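Local coordinates for uncharacterized protein MG376 homolog (Mycoplasma pneumoniae, PDB 2HQL) that probably binds single-stranded DNA through a small OB-fold domain, at residues I50-N53 and G54-Y58. Residues are numbered along the deposited sequence; the frame is centred on the assembly and turned at random.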
ATOM      1  N   ILE A  50       7.105  -7.032  -1.923  1.00 17.00           N
ATOM      2  CA  ILE A  50       6.966  -6.543  -3.278  1.00 16.18           C
ATOM      3  C   ILE A  50       7.311  -7.691  -4.215  1.00 17.74           C
ATOM      4  O   ILE A  50       7.945  -8.662  -3.804  1.00 16.48           O
ATOM      5  CB  ILE A  50       7.919  -5.350  -3.522  1.00 16.67           C
ATOM      6  CG1 ILE A  50       9.373  -5.781  -3.330  1.00 15.60           C
ATOM      7  CG2 ILE A  50       7.615  -4.232  -2.530  1.00 16.65           C
ATOM      8  CD1 ILE A  50      10.371  -4.707  -3.691  1.00 16.17           C
ATOM      9  N   TYR A  51       6.874  -7.599  -5.467  1.00 19.20           N
ATOM     10  CA  TYR A  51       7.181  -8.648  -6.438  1.00 21.15           C
ATOM     11  C   TYR A  51       7.241  -8.088  -7.848  1.00 21.75           C
ATOM     12  O   TYR A  51       6.939  -6.918  -8.065  1.00 23.92           O
ATOM     13  CB  TYR A  51       6.151  -9.789  -6.395  1.00 17.37           C
ATOM     14  CG  TYR A  51       4.760  -9.434  -6.869  1.00 17.64           C
ATOM     15  CD1 TYR A  51       3.812  -8.917  -5.983  1.00 17.72           C
ATOM     16  CD2 TYR A  51       4.386  -9.615  -8.200  1.00 17.11           C
ATOM     17  CE1 TYR A  51       2.519  -8.590  -6.415  1.00 19.45           C
ATOM     18  CE2 TYR A  51       3.096  -9.289  -8.645  1.00 19.78           C
ATOM     19  CZ  TYR A  51       2.169  -8.776  -7.744  1.00 18.92           C
ATOM     20  OH  TYR A  51       0.901  -8.443  -8.165  1.00 18.45           O
ATOM     21  N   ALA A  52       7.645  -8.935  -8.794  1.00 21.89           N
ATOM     22  CA  ALA A  52       7.746  -8.558 -10.198  1.00 20.22           C
ATOM     23  C   ALA A  52       7.642  -9.794 -11.084  1.00 20.88           C
ATOM     24  O   ALA A  52       7.941 -10.908 -10.659  1.00 20.57           O
ATOM     25  CB  ALA A  52       9.061  -7.845 -10.455  1.00 19.27           C
ATOM     26  N   ASN A  53       7.212  -9.581 -12.320  1.00 22.55           N
ATOM     27  CA  ASN A  53       7.061 -10.655 -13.293  1.00 23.32           C
ATOM     28  C   ASN A  53       7.910 -10.401 -14.543  1.00 23.32           C
ATOM     29  O   ASN A  53       8.449  -9.305 -14.726  1.00 23.88           O
ATOM     30  CB  ASN A  53       5.594 -10.779 -13.692  1.00 21.81           C
ATOM     31  CG  ASN A  53       4.749 -11.377 -12.599  1.00 19.84           C
ATOM     32  OD1 ASN A  53       4.708 -12.596 -12.430  1.00 21.78           O
ATOM     33  ND2 ASN A  53       4.078 -10.527 -11.843  1.00 17.53           N
ATOM     34  N   GLY A  54       8.032 -11.431 -15.378  1.00 23.02           N
ATOM     35  CA  GLY A  54       8.778 -11.340 -16.622  1.00 23.83           C
ATOM     36  C   GLY A  54      10.209 -10.847 -16.554  1.00 25.20           C
ATOM     37  O   GLY A  54      10.992 -11.287 -15.715  1.00 24.44           O
ATOM     38  N   GLN A  55      10.561  -9.949 -17.466  1.00 26.65           N
ATOM     39  CA  GLN A  55      11.905  -9.394 -17.488  1.00 27.95           C
ATOM     40  C   GLN A  55      12.250  -8.754 -16.151  1.00 27.45           C
ATOM     41  O   GLN A  55      13.311  -9.020 -15.577  1.00 28.04           O
ATOM     42  CB  GLN A  55      12.038  -8.326 -18.576  1.00 29.64           C
ATOM     43  CG  GLN A  55      12.007  -8.854 -20.001  1.00 33.82           C
ATOM     44  CD  GLN A  55      12.751  -7.949 -20.976  1.00 34.10           C
ATOM     45  OE1 GLN A  55      12.698  -8.153 -22.188  1.00 35.76           O
ATOM     46  NE2 GLN A  55      13.456  -6.949 -20.444  1.00 35.96           N
ATOM     47  N   LEU A  56      11.343  -7.909 -15.668  1.00 26.71           N
ATOM     48  CA  LEU A  56      11.523  -7.178 -14.415  1.00 24.78           C
ATOM     49  C   LEU A  56      11.736  -8.049 -13.169  1.00 22.84           C
ATOM     50  O   LEU A  56      12.232  -7.561 -12.157  1.00 21.51           O
ATOM     51  CB  LEU A  56      10.343  -6.222 -14.215  1.00 26.23           C
ATOM     52  CG  LEU A  56      10.397  -5.152 -13.114  1.00 27.49           C
ATOM     53  CD1 LEU A  56      11.702  -4.387 -13.176  1.00 26.74           C
ATOM     54  CD2 LEU A  56       9.215  -4.204 -13.286  1.00 27.98           C
ATOM     55  N   ALA A  57      11.370  -9.328 -13.240  1.00 21.82           N
ATOM     56  CA  ALA A  57      11.578 -10.234 -12.109  1.00 21.91           C
ATOM     57  C   ALA A  57      13.071 -10.523 -12.041  1.00 22.23           C
ATOM     58  O   ALA A  57      13.663 -10.609 -10.969  1.00 22.06           O
ATOM     59  CB  ALA A  57      10.807 -11.534 -12.310  1.00 22.52           C
ATOM     60  N   TYR A  58      13.670 -10.657 -13.216  1.00 23.53           N
ATOM     61  CA  TYR A  58      15.090 -10.923 -13.345  1.00 24.45           C
ATOM     62  C   TYR A  58      15.942  -9.693 -13.062  1.00 24.78           C
ATOM     63  O   TYR A  58      17.104  -9.817 -12.661  1.00 25.65           O
ATOM     64  CB  TYR A  58      15.363 -11.469 -14.734  1.00 23.98           C
ATOM     65  CG  TYR A  58      14.930 -12.899 -14.861  1.00 23.30           C
ATOM     66  CD1 TYR A  58      15.695 -13.923 -14.299  1.00 25.00           C
ATOM     67  CD2 TYR A  58      13.750 -13.236 -15.517  1.00 23.31           C
ATOM     68  CE1 TYR A  58      15.300 -15.251 -14.391  1.00 24.74           C
ATOM     69  CE2 TYR A  58      13.341 -14.563 -15.613  1.00 25.16           C
ATOM     70  CZ  TYR A  58      14.123 -15.567 -15.049  1.00 24.33           C
ATOM     71  OH  TYR A  58      13.742 -16.890 -15.154  1.00 22.93           O
TER
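Ala-52 meets Leu-56 and Ala-57 at a sharp strand-to-helix turn. The segments 50-53 and 54-58 are continuous in the chain. The axes of these two short segments make an angle of 126°, so the first helical turn folds back beside the end of the strand.

The apolar contacts centre on the methyl of Ala-52, which points toward the helix. Its CB lies 4.0 Å from CG of Leu-56 and 4.5 Å from CB of Ala-57. The touching atom of Leu-56 is its branching carbon. With chi1 at -169°, this CG stands anti to the backbone N and beside its own carbonyl carbon, on the side where the Ala-52 methyl touches that carbonyl. The Leu-56 side chain also reaches Ile-96 of strand 86-96. Ala-57 has Phe-29 of strand 28-39 as a further neighbour.

Methyl groups also rest on backbone carbonyls. CB of Ala-52 comes to 3.6 Å from O of Leu-56, and CB of Ala-57 sits 3.4 Å from O of Ala-52. The small side chains are consistent with the close approach of the backbones, with CA of Ala-52 4.6 Å from CA of Ala-57.

Polar contact is modest. N of Ala-57 gives a weak, bent hydrogen bond to O of Asn-53 at 3.3 Å, with an N-H...O angle of 124°. The same N-H also bonds to O of Gly-54, 3.2 Å from N of Ala-57. Gly-54 makes the bend with a positive phi, a backbone shape that favours glycine.

The contact joins strand 42-53 to helix 54-64, which precedes strand 69-81; a helix between the third and fourth strands is a familiar feature of OB folds. The single hydrogen bond across the junction is weak and shares its N-H, so directional polar grip is slight. The close side-chain contacts are chiefly methyl groups against carbonyls and apolar carbons.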